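Local coordinates for protein serine-tRNA ligase (Naegleria fowleri, PDB 6BLJ) that probably charges its cognate transfer RNA with serine, activating the amino acid with ATP as a class II aminoacyl-tRNA synthetase, at residues 186-195 against 452-462. Sequence-based numbering, arbitrary orientation.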
ATOM      1  N   TYR A 186      20.405 -10.711  41.636  1.00 40.94           N
ATOM      2  CA  TYR A 186      20.322  -9.663  40.628  1.00 37.25           C
ATOM      3  C   TYR A 186      19.579 -10.185  39.408  1.00 34.51           C
ATOM      4  O   TYR A 186      19.949 -11.218  38.841  1.00 32.57           O
ATOM      5  CB  TYR A 186      21.718  -9.180  40.240  1.00 42.16           C
ATOM      6  CG  TYR A 186      21.688  -7.977  39.336  1.00 40.46           C
ATOM      7  CD1 TYR A 186      21.617  -6.691  39.861  1.00 41.78           C
ATOM      8  CD2 TYR A 186      21.709  -8.123  37.952  1.00 38.06           C
ATOM      9  CE1 TYR A 186      21.570  -5.577  39.030  1.00 34.46           C
ATOM     10  CE2 TYR A 186      21.659  -7.014  37.109  1.00 36.68           C
ATOM     11  CZ  TYR A 186      21.601  -5.747  37.655  1.00 32.49           C
ATOM     12  OH  TYR A 186      21.563  -4.648  36.826  1.00 33.73           O
ATOM     13  N   LYS A 187      18.507  -9.497  39.036  1.00 35.75           N
ATOM     14  CA  LYS A 187      17.688  -9.885  37.896  1.00 36.52           C
ATOM     15  C   LYS A 187      18.175  -9.175  36.639  1.00 35.83           C
ATOM     16  O   LYS A 187      18.332  -7.950  36.637  1.00 35.41           O
ATOM     17  CB  LYS A 187      16.219  -9.552  38.164  1.00 31.76           C
ATOM     18  CG  LYS A 187      15.292  -9.872  36.994  1.00 32.67           C
ATOM     19  CD  LYS A 187      13.831  -9.633  37.409  1.00 50.66           C
ATOM     20  CE  LYS A 187      12.857  -9.936  36.273  1.00 52.84           C
ATOM     21  NZ  LYS A 187      11.442  -9.852  36.732  1.00 60.06           N
ATOM     22  N   CYS A 188      18.392  -9.943  35.568  1.00 28.95           N
ATOM     23  CA  CYS A 188      18.861  -9.380  34.306  1.00 28.27           C
ATOM     24  C   CYS A 188      17.893  -8.336  33.765  1.00 33.85           C
ATOM     25  O   CYS A 188      16.679  -8.549  33.759  1.00 30.45           O
ATOM     26  CB  CYS A 188      19.044 -10.485  33.265  1.00 25.04           C
ATOM     27  SG  CYS A 188      20.519 -11.500  33.507  1.00 29.90           S
ATOM     28  N   LEU A 189      18.437  -7.206  33.324  1.00 27.27           N
ATOM     29  CA  LEU A 189      17.643  -6.181  32.661  1.00 29.22           C
ATOM     30  C   LEU A 189      17.432  -6.530  31.186  1.00 32.75           C
ATOM     31  O   LEU A 189      18.194  -7.283  30.585  1.00 23.68           O
ATOM     32  CB  LEU A 189      18.329  -4.819  32.761  1.00 27.42           C
ATOM     33  CG  LEU A 189      18.574  -4.216  34.147  1.00 29.11           C
ATOM     34  CD1 LEU A 189      19.369  -2.933  34.009  1.00 35.01           C
ATOM     35  CD2 LEU A 189      17.231  -3.932  34.790  1.00 34.26           C
ATOM     36  N   LYS A 190      16.377  -5.952  30.622  1.00 22.88           N
ATOM     37  CA  LYS A 190      16.034  -6.016  29.207  1.00 24.50           C
ATOM     38  C   LYS A 190      16.897  -5.046  28.396  1.00 23.06           C
ATOM     39  O   LYS A 190      17.320  -4.002  28.904  1.00 22.04           O
ATOM     40  CB  LYS A 190      14.554  -5.644  29.052  1.00 35.20           C
ATOM     41  CG  LYS A 190      13.830  -6.186  27.848  1.00 48.98           C
ATOM     42  CD  LYS A 190      12.325  -5.892  27.975  1.00 52.49           C
ATOM     43  CE  LYS A 190      11.744  -6.450  29.273  1.00 59.46           C
ATOM     44  NZ  LYS A 190      11.495  -7.926  29.243  1.00 58.96           N
ATOM     45  N   HIS A 191      17.090  -5.354  27.103  1.00 20.99           N
ATOM     46  CA  HIS A 191      18.012  -4.559  26.280  1.00 25.90           C
ATOM     47  C   HIS A 191      17.682  -3.059  26.288  1.00 25.00           C
ATOM     48  O   HIS A 191      18.590  -2.227  26.376  1.00 24.21           O
ATOM     49  CB  HIS A 191      18.040  -5.097  24.838  1.00 22.13           C
ATOM     50  CG  HIS A 191      16.687  -5.273  24.217  1.00 27.93           C
ATOM     51  ND1 HIS A 191      15.998  -4.240  23.615  1.00 25.20           N
ATOM     52  CD2 HIS A 191      15.896  -6.368  24.106  1.00 29.78           C
ATOM     53  CE1 HIS A 191      14.839  -4.691  23.165  1.00 27.99           C
ATOM     54  NE2 HIS A 191      14.753  -5.979  23.450  1.00 30.66           N
ATOM     55  N   ILE A 192      16.398  -2.682  26.211  1.00 23.13           N
ATOM     56  CA  ILE A 192      16.080  -1.252  26.095  1.00 23.24           C
ATOM     57  C   ILE A 192      16.516  -0.489  27.352  1.00 24.25           C
ATOM     58  O   ILE A 192      17.062   0.619  27.262  1.00 27.93           O
ATOM     59  CB  ILE A 192      14.582  -1.028  25.785  1.00 22.54           C
ATOM     60  CG1 ILE A 192      14.320   0.476  25.555  1.00 21.89           C
ATOM     61  CG2 ILE A 192      13.680  -1.567  26.914  1.00 22.02           C
ATOM     62  CD1 ILE A 192      12.896   0.784  25.202  1.00 28.16           C
ATOM     63  N   ASP A 193      16.305  -1.073  28.538  1.00 27.24           N
ATOM     64  CA  ASP A 193      16.720  -0.407  29.774  1.00 23.01           C
ATOM     65  C   ASP A 193      18.233  -0.316  29.869  1.00 23.99           C
ATOM     66  O   ASP A 193      18.775   0.720  30.270  1.00 26.48           O
ATOM     67  CB  ASP A 193      16.156  -1.143  30.987  1.00 27.94           C
ATOM     68  CG  ASP A 193      14.642  -1.133  31.011  1.00 41.26           C
ATOM     69  OD1 ASP A 193      14.072  -0.033  30.876  1.00 47.72           O
ATOM     70  OD2 ASP A 193      14.025  -2.210  31.127  1.00 44.42           O
ATOM     71  N   ILE A 194      18.927  -1.388  29.484  1.00 23.55           N
ATOM     72  CA  ILE A 194      20.388  -1.379  29.480  1.00 23.08           C
ATOM     73  C   ILE A 194      20.913  -0.276  28.571  1.00 22.85           C
ATOM     74  O   ILE A 194      21.774   0.521  28.966  1.00 25.25           O
ATOM     75  CB  ILE A 194      20.923  -2.757  29.049  1.00 25.62           C
ATOM     76  CG1 ILE A 194      20.532  -3.819  30.081  1.00 29.31           C
ATOM     77  CG2 ILE A 194      22.418  -2.690  28.863  1.00 23.43           C
ATOM     78  CD1 ILE A 194      20.782  -5.255  29.622  1.00 25.14           C
ATOM     79  N   MET A 195      20.408  -0.217  27.331  1.00 22.10           N
ATOM     80  CA  MET A 195      20.929   0.761  26.375  1.00 28.28           C
ATOM     81  C   MET A 195      20.645   2.191  26.828  1.00 25.32           C
ATOM     82  O   MET A 195      21.486   3.083  26.660  1.00 24.98           O
ATOM     83  CB  MET A 195      20.336   0.516  24.984  1.00 21.10           C
ATOM     84  CG  MET A 195      20.795  -0.794  24.363  1.00 22.16           C
ATOM     85  SD  MET A 195      20.199  -0.996  22.669  1.00 25.26           S
ATOM     86  CE  MET A 195      21.041  -2.522  22.238  1.00 22.59           C
ATOM     87  N   LEU A 452      22.989  -6.646  18.896  1.00 20.62           N
ATOM     88  CA  LEU A 452      23.373  -5.747  19.994  1.00 23.98           C
ATOM     89  C   LEU A 452      22.444  -5.894  21.197  1.00 19.48           C
ATOM     90  O   LEU A 452      22.904  -5.875  22.343  1.00 25.33           O
ATOM     91  CB  LEU A 452      23.374  -4.275  19.550  1.00 21.18           C
ATOM     92  CG  LEU A 452      24.465  -3.689  18.640  1.00 32.52           C
ATOM     93  CD1 LEU A 452      24.149  -2.214  18.361  1.00 28.52           C
ATOM     94  CD2 LEU A 452      25.880  -3.846  19.251  1.00 22.22           C
ATOM     95  N   CYS A 453      21.131  -6.008  20.964  1.00 19.72           N
ATOM     96  CA  CYS A 453      20.210  -6.308  22.067  1.00 19.78           C
ATOM     97  C   CYS A 453      20.617  -7.580  22.811  1.00 23.85           C
ATOM     98  O   CYS A 453      20.560  -7.643  24.045  1.00 23.96           O
ATOM     99  CB  CYS A 453      18.791  -6.470  21.530  1.00 23.19           C
ATOM    100  SG  CYS A 453      18.089  -4.941  20.872  1.00 24.87           S
ATOM    101  N   CYS A 454      20.951  -8.631  22.064  1.00 20.81           N
ATOM    102  CA  CYS A 454      21.318  -9.901  22.678  1.00 23.12           C
ATOM    103  C   CYS A 454      22.640  -9.791  23.426  1.00 21.72           C
ATOM    104  O   CYS A 454      22.795 -10.357  24.513  1.00 23.88           O
ATOM    105  CB  CYS A 454      21.390 -10.983  21.604  1.00 26.18           C
ATOM    106  SG  CYS A 454      21.528 -12.660  22.254  1.00 27.04           S
ATOM    107  N   ILE A 455      23.614  -9.078  22.854  1.00 23.56           N
ATOM    108  CA  ILE A 455      24.901  -8.918  23.526  1.00 22.82           C
ATOM    109  C   ILE A 455      24.727  -8.182  24.847  1.00 23.51           C
ATOM    110  O   ILE A 455      25.225  -8.622  25.887  1.00 26.18           O
ATOM    111  CB  ILE A 455      25.903  -8.193  22.614  1.00 27.39           C
ATOM    112  CG1 ILE A 455      26.341  -9.105  21.464  1.00 28.06           C
ATOM    113  CG2 ILE A 455      27.117  -7.686  23.430  1.00 25.80           C
ATOM    114  CD1 ILE A 455      27.230  -8.401  20.438  1.00 25.91           C
ATOM    115  N   VAL A 456      24.008  -7.051  24.835  1.00 21.83           N
ATOM    116  CA  VAL A 456      23.993  -6.253  26.060  1.00 24.46           C
ATOM    117  C   VAL A 456      23.272  -7.001  27.181  1.00 25.22           C
ATOM    118  O   VAL A 456      23.635  -6.850  28.354  1.00 25.17           O
ATOM    119  CB  VAL A 456      23.399  -4.843  25.811  1.00 28.26           C
ATOM    120  CG1 VAL A 456      24.217  -4.077  24.735  1.00 21.37           C
ATOM    121  CG2 VAL A 456      21.912  -4.884  25.478  1.00 21.00           C
ATOM    122  N   GLU A 457      22.269  -7.837  26.853  1.00 21.77           N
ATOM    123  CA  GLU A 457      21.604  -8.627  27.892  1.00 24.25           C
ATOM    124  C   GLU A 457      22.504  -9.730  28.438  1.00 28.07           C
ATOM    125  O   GLU A 457      22.525  -9.978  29.648  1.00 26.72           O
ATOM    126  CB  GLU A 457      20.302  -9.234  27.372  1.00 24.16           C
ATOM    127  CG  GLU A 457      19.168  -8.208  27.214  1.00 21.31           C
ATOM    128  CD  GLU A 457      17.807  -8.863  27.006  1.00 29.68           C
ATOM    129  OE1 GLU A 457      17.683 -10.107  27.156  1.00 23.85           O
ATOM    130  OE2 GLU A 457      16.862  -8.126  26.671  1.00 23.00           O
ATOM    131  N   ASN A 458      23.253 -10.407  27.573  1.00 22.64           N
ATOM    132  CA  ASN A 458      24.065 -11.515  28.061  1.00 30.41           C
ATOM    133  C   ASN A 458      25.347 -11.062  28.748  1.00 31.30           C
ATOM    134  O   ASN A 458      25.876 -11.813  29.577  1.00 29.56           O
ATOM    135  CB  ASN A 458      24.398 -12.462  26.912  1.00 24.96           C
ATOM    136  CG  ASN A 458      23.232 -13.360  26.568  1.00 29.08           C
ATOM    137  OD1 ASN A 458      22.952 -14.330  27.273  1.00 25.89           O
ATOM    138  ND2 ASN A 458      22.505 -13.004  25.511  1.00 22.68           N
ATOM    139  N   TYR A 459      25.836  -9.856  28.448  1.00 25.60           N
ATOM    140  CA  TYR A 459      27.097  -9.352  28.998  1.00 26.94           C
ATOM    141  C   TYR A 459      26.888  -8.248  30.033  1.00 30.05           C
ATOM    142  O   TYR A 459      27.855  -7.583  30.425  1.00 31.09           O
ATOM    143  CB  TYR A 459      28.002  -8.852  27.858  1.00 27.81           C
ATOM    144  CG  TYR A 459      28.666  -9.991  27.112  1.00 33.61           C
ATOM    145  CD1 TYR A 459      29.942 -10.430  27.462  1.00 38.95           C
ATOM    146  CD2 TYR A 459      28.000 -10.662  26.075  1.00 27.62           C
ATOM    147  CE1 TYR A 459      30.562 -11.502  26.790  1.00 38.80           C
ATOM    148  CE2 TYR A 459      28.611 -11.745  25.406  1.00 30.38           C
ATOM    149  CZ  TYR A 459      29.893 -12.154  25.774  1.00 34.22           C
ATOM    150  OH  TYR A 459      30.515 -13.206  25.132  1.00 25.23           O
ATOM    151  N   GLN A 460      25.653  -8.041  30.490  1.00 27.26           N
ATOM    152  CA  GLN A 460      25.379  -7.000  31.468  1.00 27.54           C
ATOM    153  C   GLN A 460      25.980  -7.358  32.825  1.00 29.29           C
ATOM    154  O   GLN A 460      26.168  -8.529  33.159  1.00 26.71           O
ATOM    155  CB  GLN A 460      23.868  -6.785  31.603  1.00 24.83           C
ATOM    156  CG  GLN A 460      23.126  -7.961  32.233  1.00 25.04           C
ATOM    157  CD  GLN A 460      21.621  -7.736  32.317  1.00 28.03           C
ATOM    158  OE1 GLN A 460      21.140  -6.900  33.096  1.00 30.18           O
ATOM    159  NE2 GLN A 460      20.871  -8.456  31.486  1.00 25.96           N
ATOM    160  N   THR A 461      26.307  -6.331  33.591  1.00 26.98           N
ATOM    161  CA  THR A 461      26.667  -6.440  34.998  1.00 30.16           C
ATOM    162  C   THR A 461      25.837  -5.406  35.737  1.00 29.36           C
ATOM    163  O   THR A 461      25.121  -4.619  35.110  1.00 29.59           O
ATOM    164  CB  THR A 461      28.165  -6.176  35.217  1.00 34.71           C
ATOM    165  OG1 THR A 461      28.401  -4.763  35.232  1.00 31.20           O
ATOM    166  CG2 THR A 461      28.996  -6.816  34.102  1.00 37.64           C
ATOM    167  N   PRO A 462      25.898  -5.363  37.076  1.00 34.02           N
ATOM    168  CA  PRO A 462      25.210  -4.259  37.771  1.00 35.61           C
ATOM    169  C   PRO A 462      25.772  -2.892  37.431  1.00 36.42           C
ATOM    170  O   PRO A 462      25.107  -1.885  37.702  1.00 37.47           O
ATOM    171  CB  PRO A 462      25.417  -4.585  39.258  1.00 37.76           C
ATOM    172  CG  PRO A 462      25.621  -6.080  39.286  1.00 41.22           C
ATOM    173  CD  PRO A 462      26.386  -6.382  38.028  1.00 33.50           C
TER
HETATM  174  O   HOH W   1      22.486  -4.737  34.484  1.00 30.88           O
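In the class II synthetase core, the helix that follows the long strand 436-447 carries Q460 just beyond its C-terminal end, and this glutamine reads the backbone of L189 with both ends of its amide. OE1 takes the N-H of L189 on an in-plane lone pair, a nearly straight bond (N to OE1 2.7 Å). NE2 gives to O of L189 at 3.1 Å. It also gives to O of E457, at 2.9 Å. An amide that both accepts and donates suits an extended loop passing a helix end, and three bonds fix its rotation. With CG between its backbone N and carbonyl carbon (chi1 68°), Q460 extends toward that loop. One water bridges OE1, O of T461 and OH of Y186, whose ring has CG of P462 over one face, a CH-pi contact.

Where the 191-195 turn begins, crossing helix 452-458 at 77°, E457 provides a carboxylate: OE2 accepts from N of H191 at 2.8 Å on its anti side, a bent bond of 135°. A negative carboxylate is probably favoured at the positive N-terminal end of the helix dipole, while OE1 binds G397 N. The H191 ring lies nearly parallel to that carboxylate and receives SG of C453 over one face, 3.8 Å from its centroid; a small, polarisable thiol fits this close helix approach. Beyond it, branched I194 and V456 run antiparallel alongside one another, CG2 of I194 lying 3.9 Å from CB of V456. The extended, unbranched M195 slips its CE against L452, C453 and V456, and the side chain of C453 lies about 8 Å from the bound AMP.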